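Protein YiiM (Escherichia coli, PDB 1O65) is of unknown function but carries a MOSC domain, which suggests binding of a molybdenum cofactor and an oxidoreductase activity toward nitrogenous compounds. Local coordinates at residues Arg177-Thr182 against Leu204-Leu209. Residues are numbered along the deposited sequence; the frame is centred on the assembly and turned at random.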
ATOM      1  N   ARG A 177     -15.432  -5.931  -4.624  1.00 21.50           N
ATOM      2  CA  ARG A 177     -14.395  -5.939  -5.637  1.00 22.69           C
ATOM      3  C   ARG A 177     -14.941  -5.062  -6.772  1.00 22.88           C
ATOM      4  O   ARG A 177     -15.884  -5.517  -7.403  1.00 22.41           O
ATOM      5  CB  ARG A 177     -13.996  -7.291  -6.195  1.00 24.22           C
ATOM      6  CG  ARG A 177     -13.009  -7.087  -7.381  1.00 23.83           C
ATOM      7  CD  ARG A 177     -11.858  -8.050  -7.278  1.00 24.05           C
ATOM      8  NE  ARG A 177     -11.196  -8.103  -6.009  1.00 21.71           N
ATOM      9  CZ  ARG A 177     -10.490  -9.140  -5.570  1.00 24.15           C
ATOM     10  NH1 ARG A 177     -10.404 -10.188  -6.367  1.00 27.08           N
ATOM     11  NH2 ARG A 177      -9.884  -9.119  -4.394  1.00 23.76           N
ATOM     12  N   VAL A 178     -14.366  -3.862  -6.983  1.00 22.58           N
ATOM     13  CA  VAL A 178     -15.056  -2.974  -7.942  1.00 21.87           C
ATOM     14  C   VAL A 178     -14.202  -2.460  -9.072  1.00 23.04           C
ATOM     15  O   VAL A 178     -14.524  -1.430  -9.684  1.00 23.56           O
ATOM     16  CB  VAL A 178     -15.727  -1.810  -7.190  1.00 19.25           C
ATOM     17  CG1 VAL A 178     -16.916  -2.305  -6.348  1.00 16.10           C
ATOM     18  CG2 VAL A 178     -14.738  -1.083  -6.302  1.00 14.83           C
ATOM     19  N   SER A 179     -13.090  -3.128  -9.340  1.00 22.41           N
ATOM     20  CA  SER A 179     -12.228  -2.814 -10.462  1.00 22.25           C
ATOM     21  C   SER A 179     -11.560  -4.118 -10.921  1.00 24.45           C
ATOM     22  O   SER A 179     -11.581  -5.103 -10.199  1.00 23.26           O
ATOM     23  CB  SER A 179     -11.156  -1.806 -10.074  1.00 22.31           C
ATOM     24  OG  SER A 179      -9.908  -2.412  -9.781  1.00 19.74           O
ATOM     25  N   ASP A 180     -10.929  -4.113 -12.083  1.00 26.94           N
ATOM     26  CA  ASP A 180     -10.196  -5.286 -12.538  1.00 30.24           C
ATOM     27  C   ASP A 180      -8.723  -4.925 -12.683  1.00 29.68           C
ATOM     28  O   ASP A 180      -8.022  -5.438 -13.541  1.00 30.77           O
ATOM     29  CB  ASP A 180     -10.733  -5.912 -13.818  1.00 36.13           C
ATOM     30  CG  ASP A 180     -10.505  -4.990 -14.992  1.00 43.30           C
ATOM     31  OD1 ASP A 180     -10.298  -3.785 -14.707  1.00 47.52           O
ATOM     32  OD2 ASP A 180     -10.507  -5.497 -16.144  1.00 50.17           O
ATOM     33  N   VAL A 181      -8.275  -3.933 -11.890  1.00 29.74           N
ATOM     34  CA  VAL A 181      -6.842  -3.636 -11.927  1.00 29.15           C
ATOM     35  C   VAL A 181      -6.261  -3.949 -10.560  1.00 27.27           C
ATOM     36  O   VAL A 181      -6.648  -3.361  -9.560  1.00 29.99           O
ATOM     37  CB  VAL A 181      -6.422  -2.299 -12.496  1.00 32.30           C
ATOM     38  CG1 VAL A 181      -7.444  -1.204 -12.355  1.00 33.78           C
ATOM     39  CG2 VAL A 181      -5.062  -1.830 -11.931  1.00 29.56           C
ATOM     40  N   THR A 182      -5.359  -4.909 -10.513  1.00 25.43           N
ATOM     41  CA  THR A 182      -4.683  -5.304  -9.291  1.00 22.87           C
ATOM     42  C   THR A 182      -3.629  -4.236  -8.945  1.00 22.37           C
ATOM     43  O   THR A 182      -3.180  -3.492  -9.819  1.00 19.74           O
ATOM     44  CB  THR A 182      -3.911  -6.623  -9.475  1.00 20.92           C
ATOM     45  OG1 THR A 182      -2.897  -6.439 -10.477  1.00 20.41           O
ATOM     46  CG2 THR A 182      -4.823  -7.765  -9.940  1.00 23.79           C
ATOM     47  N   LEU A 204      -6.705   5.126 -14.522  1.00 18.19           N
ATOM     48  CA  LEU A 204      -7.531   6.249 -14.084  1.00 18.01           C
ATOM     49  C   LEU A 204      -8.989   5.833 -13.919  1.00 18.10           C
ATOM     50  O   LEU A 204      -9.720   6.562 -13.247  1.00 17.28           O
ATOM     51  CB  LEU A 204      -7.452   7.437 -15.028  1.00 19.14           C
ATOM     52  CG  LEU A 204      -6.184   8.292 -15.053  1.00 23.62           C
ATOM     53  CD1 LEU A 204      -6.115   9.084 -16.352  1.00 18.35           C
ATOM     54  CD2 LEU A 204      -6.124   9.268 -13.861  1.00 20.90           C
ATOM     55  N   SER A 205      -9.417   4.690 -14.437  1.00 17.57           N
ATOM     56  CA  SER A 205     -10.767   4.179 -14.362  1.00 18.45           C
ATOM     57  C   SER A 205     -11.020   3.321 -13.124  1.00 18.68           C
ATOM     58  O   SER A 205     -12.160   2.992 -12.798  1.00 19.42           O
ATOM     59  CB  SER A 205     -11.072   3.313 -15.622  1.00 18.77           C
ATOM     60  OG  SER A 205     -10.991   4.193 -16.771  1.00 24.11           O
ATOM     61  N   ALA A 206      -9.970   2.861 -12.481  1.00 19.51           N
ATOM     62  CA  ALA A 206     -10.104   2.042 -11.291  1.00 21.38           C
ATOM     63  C   ALA A 206     -10.700   2.858 -10.151  1.00 23.63           C
ATOM     64  O   ALA A 206     -10.160   3.887  -9.707  1.00 23.25           O
ATOM     65  CB  ALA A 206      -8.742   1.515 -10.852  1.00 21.84           C
ATOM     66  N   ALA A 207     -11.798   2.329  -9.632  1.00 24.21           N
ATOM     67  CA  ALA A 207     -12.464   2.941  -8.498  1.00 25.08           C
ATOM     68  C   ALA A 207     -11.468   3.143  -7.339  1.00 25.29           C
ATOM     69  O   ALA A 207     -10.475   2.425  -7.254  1.00 22.80           O
ATOM     70  CB  ALA A 207     -13.586   1.998  -8.050  1.00 24.14           C
ATOM     71  N   GLY A 208     -11.696   4.169  -6.516  1.00 24.09           N
ATOM     72  CA  GLY A 208     -10.930   4.437  -5.327  1.00 23.34           C
ATOM     73  C   GLY A 208      -9.535   5.005  -5.429  1.00 22.42           C
ATOM     74  O   GLY A 208      -8.826   5.152  -4.423  1.00 20.96           O
ATOM     75  N   LEU A 209      -9.037   5.268  -6.626  1.00 21.66           N
ATOM     76  CA  LEU A 209      -7.712   5.742  -6.879  1.00 21.19           C
ATOM     77  C   LEU A 209      -7.413   7.030  -6.108  1.00 22.59           C
ATOM     78  O   LEU A 209      -8.221   7.959  -6.089  1.00 20.81           O
ATOM     79  CB  LEU A 209      -7.488   5.953  -8.392  1.00 18.74           C
ATOM     80  CG  LEU A 209      -6.015   6.175  -8.773  1.00 18.74           C
ATOM     81  CD1 LEU A 209      -5.182   4.940  -8.413  1.00 18.26           C
ATOM     82  CD2 LEU A 209      -5.842   6.531 -10.224  1.00 17.18           C
TER
HETATM   83  O   HOH W   1     -13.268   0.425 -11.075  1.00 15.88           O
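S179 leads with its CB, which lies 4.2 Å from both CA and CB of A206. One bond further on, OG of S179 turns back to its own chain and accepts the backbone N-H of V181, with OG and N 3.1 Å apart and a nearly straight N-H...O angle of 169°. This closes an ST turn, and the same hydroxyl also hydrogen-bonds the carbonyl of M112 in a neighbouring loop. From the same residue that closes the turn, CG1 of V181 meets CB of A206 at 3.4 Å, a close approach between two buried side chains. The pair joins the connection between strand 172-176 of the MOSC part and helix 183-191 to the loop between helices 197-204 and 211-223 of the C-terminal three-helix region. That loop makes a type II β turn from A206 to L209, with G208 at the third position, where such a turn needs a positive phi (74°). At the exposed V178, CG1 lies anti to the carbonyl carbon (chi1 -69°), which leaves CG2 to meet the A207 methyl, CG2 to CB 3.7 Å. No direct hydrogen bond spans the two segments; instead, a water donates to O of V178 at 2.6 Å and accepts from N of A207 at 2.8 Å.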